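Local coordinates for protein rhamnonate dehydratase (Gibberella zeae PH-1, PDB 3FXG) that probably catalyses the magnesium-dependent dehydration of L-rhamnonate, an acid sugar, as a member of the enolase superfamily, at residues Glu234-Cys239 / Asn245-Cys250. Numbering follows the deposited sequence.
Sequences ELVKAC and NWWEEC. With MG (magnesium ion), chain I.
Trp247 lays one face of its indole against Val236, a compact example of how a (beta/alpha)7beta-barrel, the modified TIM barrel of this superfamily, joins a strand to the helix that precedes it. The methyl CG2 of Val236 stands over the pyrrole part of the ring, 3.7 Å from the centroid of that five-membered ring and only 10° off its normal, a CH-pi contact. With CG1 anti to the backbone N (chi1 169°), CG2 is anti to the carbonyl carbon and is the methyl presented to the ring. Around the benzo rim the approach changes: Leu235 comes in obliquely, its CD2 3.6 Å from Trp247 CZ3, whereas Cys239 meets the edge, with CB 3.9 Å from Trp247 CZ2. The sulfur follows the same edge, Cys239 SG lying 5.2 Å from the centroid of the six-membered ring of Trp247, a sulfur-aromatic contact. The indole N-H is satisfied within this apolar setting by a water, which accepts from Trp247 NE1 at 3.2 Å and donates to Val236 O, bridging strand and helix.

The next residue, Glu248, belongs to the metal site. Its OE2 binds the magnesium ion at 2.2 Å, alongside Asp222 and Glu275, while Glu248 OE1 accepts from the second-shell Trp246 NE1 (3.1 Å) through its anti lone pair, nearly in the indole plane. OE1 also takes a salt bridge from Lys185 and a hydrogen bond from Gln296, which would hold the carboxylate's rotation while OE2 faces the metal.

Helix 229-238 and strand 246-248 complete a beta-alpha-beta unit begun by strand 219-222. Strand 246-248 runs parallel between 219-222 and 270-273, and Leu206 of helix 195-213 touches both Cys239 and Trp247.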
ATOM      1  N   GLU A 234     -15.673 -15.401  14.783  1.00 11.37           N
ATOM      2  CA  GLU A 234     -15.869 -16.132  16.030  1.00 14.42           C
ATOM      3  C   GLU A 234     -16.408 -17.544  15.799  1.00 12.53           C
ATOM      4  O   GLU A 234     -15.987 -18.486  16.468  1.00 12.38           O
ATOM      5  CB  GLU A 234     -16.808 -15.369  16.973  1.00 17.27           C
ATOM      6  CG  GLU A 234     -17.145 -16.160  18.239  1.00 24.96           C
ATOM      7  CD  GLU A 234     -17.801 -15.326  19.323  1.00 29.20           C
ATOM      8  OE1 GLU A 234     -18.616 -14.440  18.995  1.00 31.98           O
ATOM      9  OE2 GLU A 234     -17.511 -15.574  20.514  1.00 33.82           O
ATOM     10  N   LEU A 235     -17.335 -17.684  14.856  1.00 12.04           N
ATOM     11  CA  LEU A 235     -17.925 -18.987  14.543  1.00 12.13           C
ATOM     12  C   LEU A 235     -16.875 -19.943  13.986  1.00 12.81           C
ATOM     13  O   LEU A 235     -16.785 -21.102  14.402  1.00 12.49           O
ATOM     14  CB  LEU A 235     -19.062 -18.823  13.527  1.00 12.00           C
ATOM     15  CG  LEU A 235     -19.737 -20.100  13.011  1.00 13.80           C
ATOM     16  CD1 LEU A 235     -20.362 -20.870  14.171  1.00 13.78           C
ATOM     17  CD2 LEU A 235     -20.803 -19.731  11.992  1.00 14.93           C
ATOM     18  N   VAL A 236     -16.083 -19.465  13.034  1.00 10.89           N
ATOM     19  CA  VAL A 236     -15.048 -20.300  12.450  1.00 11.09           C
ATOM     20  C   VAL A 236     -14.061 -20.732  13.533  1.00 11.86           C
ATOM     21  O   VAL A 236     -13.667 -21.897  13.590  1.00 12.46           O
ATOM     22  CB  VAL A 236     -14.319 -19.557  11.304  1.00 11.34           C
ATOM     23  CG1 VAL A 236     -13.071 -20.322  10.875  1.00 11.16           C
ATOM     24  CG2 VAL A 236     -15.273 -19.414  10.116  1.00 10.24           C
ATOM     25  N   LYS A 237     -13.680 -19.802  14.406  1.00 12.20           N
ATOM     26  CA  LYS A 237     -12.750 -20.129  15.479  1.00 13.84           C
ATOM     27  C   LYS A 237     -13.341 -21.220  16.374  1.00 13.28           C
ATOM     28  O   LYS A 237     -12.651 -22.166  16.748  1.00 13.57           O
ATOM     29  CB  LYS A 237     -12.441 -18.891  16.327  1.00 12.85           C
ATOM     30  CG  LYS A 237     -11.378 -19.143  17.384  1.00 16.49           C
ATOM     31  CD  LYS A 237     -11.099 -17.908  18.235  1.00 17.71           C
ATOM     32  CE  LYS A 237      -9.981 -18.187  19.233  1.00 20.84           C
ATOM     33  NZ  LYS A 237      -9.685 -17.011  20.104  1.00 22.91           N
ATOM     34  N   ALA A 238     -14.623 -21.088  16.694  1.00 13.47           N
ATOM     35  CA  ALA A 238     -15.300 -22.056  17.553  1.00 15.23           C
ATOM     36  C   ALA A 238     -15.453 -23.438  16.923  1.00 16.00           C
ATOM     37  O   ALA A 238     -15.677 -24.418  17.633  1.00 17.16           O
ATOM     38  CB  ALA A 238     -16.666 -21.523  17.957  1.00 14.93           C
ATOM     39  N   CYS A 239     -15.326 -23.519  15.601  1.00 14.42           N
ATOM     40  CA  CYS A 239     -15.477 -24.794  14.893  1.00 16.18           C
ATOM     41  C   CYS A 239     -14.183 -25.365  14.336  1.00 17.32           C
ATOM     42  O   CYS A 239     -14.214 -26.310  13.548  1.00 16.98           O
ATOM     43  CB  CYS A 239     -16.457 -24.638  13.726  1.00 15.57           C
ATOM     44  SG  CYS A 239     -18.137 -24.205  14.180  1.00 15.74           S
ATOM     45  N   ASN A 245     -14.493 -27.970   5.586  1.00 13.25           N
ATOM     46  CA  ASN A 245     -13.801 -27.800   4.308  1.00 11.97           C
ATOM     47  C   ASN A 245     -13.811 -26.335   3.862  1.00 12.86           C
ATOM     48  O   ASN A 245     -12.762 -25.762   3.559  1.00 13.85           O
ATOM     49  CB  ASN A 245     -14.451 -28.676   3.234  1.00 12.99           C
ATOM     50  CG  ASN A 245     -13.581 -28.823   1.997  1.00 13.37           C
ATOM     51  OD1 ASN A 245     -14.076 -29.108   0.906  1.00 17.05           O
ATOM     52  ND2 ASN A 245     -12.279 -28.641   2.165  1.00 13.02           N
ATOM     53  N   TRP A 246     -14.993 -25.732   3.802  1.00 11.40           N
ATOM     54  CA  TRP A 246     -15.082 -24.323   3.446  1.00 11.67           C
ATOM     55  C   TRP A 246     -16.375 -23.702   3.946  1.00 11.84           C
ATOM     56  O   TRP A 246     -17.370 -24.396   4.174  1.00 10.54           O
ATOM     57  CB  TRP A 246     -14.923 -24.103   1.928  1.00 10.01           C
ATOM     58  CG  TRP A 246     -16.142 -24.353   1.064  1.00 12.50           C
ATOM     59  CD1 TRP A 246     -17.340 -23.690   1.109  1.00 11.61           C
ATOM     60  CD2 TRP A 246     -16.241 -25.278  -0.028  1.00 11.94           C
ATOM     61  NE1 TRP A 246     -18.172 -24.144   0.110  1.00 14.01           N
ATOM     62  CE2 TRP A 246     -17.522 -25.117  -0.601  1.00 12.30           C
ATOM     63  CE3 TRP A 246     -15.367 -26.227  -0.579  1.00 13.24           C
ATOM     64  CZ2 TRP A 246     -17.953 -25.873  -1.702  1.00 13.15           C
ATOM     65  CZ3 TRP A 246     -15.794 -26.978  -1.675  1.00 13.14           C
ATOM     66  CH2 TRP A 246     -17.078 -26.794  -2.223  1.00 13.70           C
ATOM     67  N   TRP A 247     -16.336 -22.385   4.129  1.00  9.79           N
ATOM     68  CA  TRP A 247     -17.481 -21.618   4.599  1.00 10.77           C
ATOM     69  C   TRP A 247     -17.982 -20.796   3.423  1.00 12.29           C
ATOM     70  O   TRP A 247     -17.235 -19.990   2.855  1.00 12.69           O
ATOM     71  CB  TRP A 247     -17.057 -20.719   5.759  1.00 11.50           C
ATOM     72  CG  TRP A 247     -16.620 -21.502   6.960  1.00 12.04           C
ATOM     73  CD1 TRP A 247     -15.399 -22.075   7.170  1.00 12.12           C
ATOM     74  CD2 TRP A 247     -17.419 -21.829   8.102  1.00 13.31           C
ATOM     75  NE1 TRP A 247     -15.388 -22.739   8.375  1.00 15.01           N
ATOM     76  CE2 TRP A 247     -16.616 -22.603   8.967  1.00 14.21           C
ATOM     77  CE3 TRP A 247     -18.738 -21.539   8.478  1.00 16.44           C
ATOM     78  CZ2 TRP A 247     -17.089 -23.094  10.189  1.00 17.67           C
ATOM     79  CZ3 TRP A 247     -19.209 -22.030   9.698  1.00 17.09           C
ATOM     80  CH2 TRP A 247     -18.384 -22.797  10.534  1.00 15.96           C
ATOM     81  N   GLU A 248     -19.249 -21.000   3.072  1.00 12.14           N
ATOM     82  CA  GLU A 248     -19.858 -20.346   1.917  1.00 12.89           C
ATOM     83  C   GLU A 248     -20.774 -19.151   2.166  1.00 12.80           C
ATOM     84  O   GLU A 248     -21.640 -19.175   3.041  1.00 12.09           O
ATOM     85  CB  GLU A 248     -20.612 -21.403   1.106  1.00 12.71           C
ATOM     86  CG  GLU A 248     -21.148 -20.920  -0.228  1.00 15.86           C
ATOM     87  CD  GLU A 248     -21.580 -22.072  -1.116  1.00 15.64           C
ATOM     88  OE1 GLU A 248     -20.856 -23.090  -1.157  1.00 14.72           O
ATOM     89  OE2 GLU A 248     -22.632 -21.958  -1.777  1.00 16.80           O
ATOM     90  N   GLU A 249     -20.576 -18.115   1.354  1.00 13.31           N
ATOM     91  CA  GLU A 249     -21.351 -16.876   1.406  1.00 12.56           C
ATOM     92  C   GLU A 249     -21.635 -16.383   2.821  1.00 11.78           C
ATOM     93  O   GLU A 249     -22.784 -16.120   3.179  1.00 13.39           O
ATOM     94  CB  GLU A 249     -22.669 -17.046   0.635  1.00 14.01           C
ATOM     95  CG  GLU A 249     -23.129 -15.754  -0.044  1.00 17.07           C
ATOM     96  CD  GLU A 249     -24.384 -15.915  -0.896  1.00 20.90           C
ATOM     97  OE1 GLU A 249     -24.691 -14.977  -1.663  1.00 20.14           O
ATOM     98  OE2 GLU A 249     -25.065 -16.962  -0.797  1.00 21.36           O
ATOM     99  N   CYS A 250     -20.582 -16.253   3.623  1.00 11.62           N
ATOM    100  CA  CYS A 250     -20.715 -15.781   4.996  1.00 11.34           C
ATOM    101  C   CYS A 250     -21.214 -14.347   5.068  1.00 12.23           C
ATOM    102  O   CYS A 250     -21.993 -13.999   5.953  1.00 11.37           O
ATOM    103  CB  CYS A 250     -19.372 -15.852   5.720  1.00 11.90           C
ATOM    104  SG  CYS A 250     -18.722 -17.511   5.921  1.00 15.22           S
TER
HETATM  105 MG    MG I 501     -24.752 -21.294  -1.561  1.00 20.55          MG
HETATM  106  O   HOH W   1     -13.504 -23.658  10.810  1.00 39.36           O
HETATM  107  O   HOH W   2     -25.509 -19.563  -0.275  1.00 22.76           O
HETATM  108  O   HOH W   3     -25.584 -23.355  -2.665  1.00 18.76           O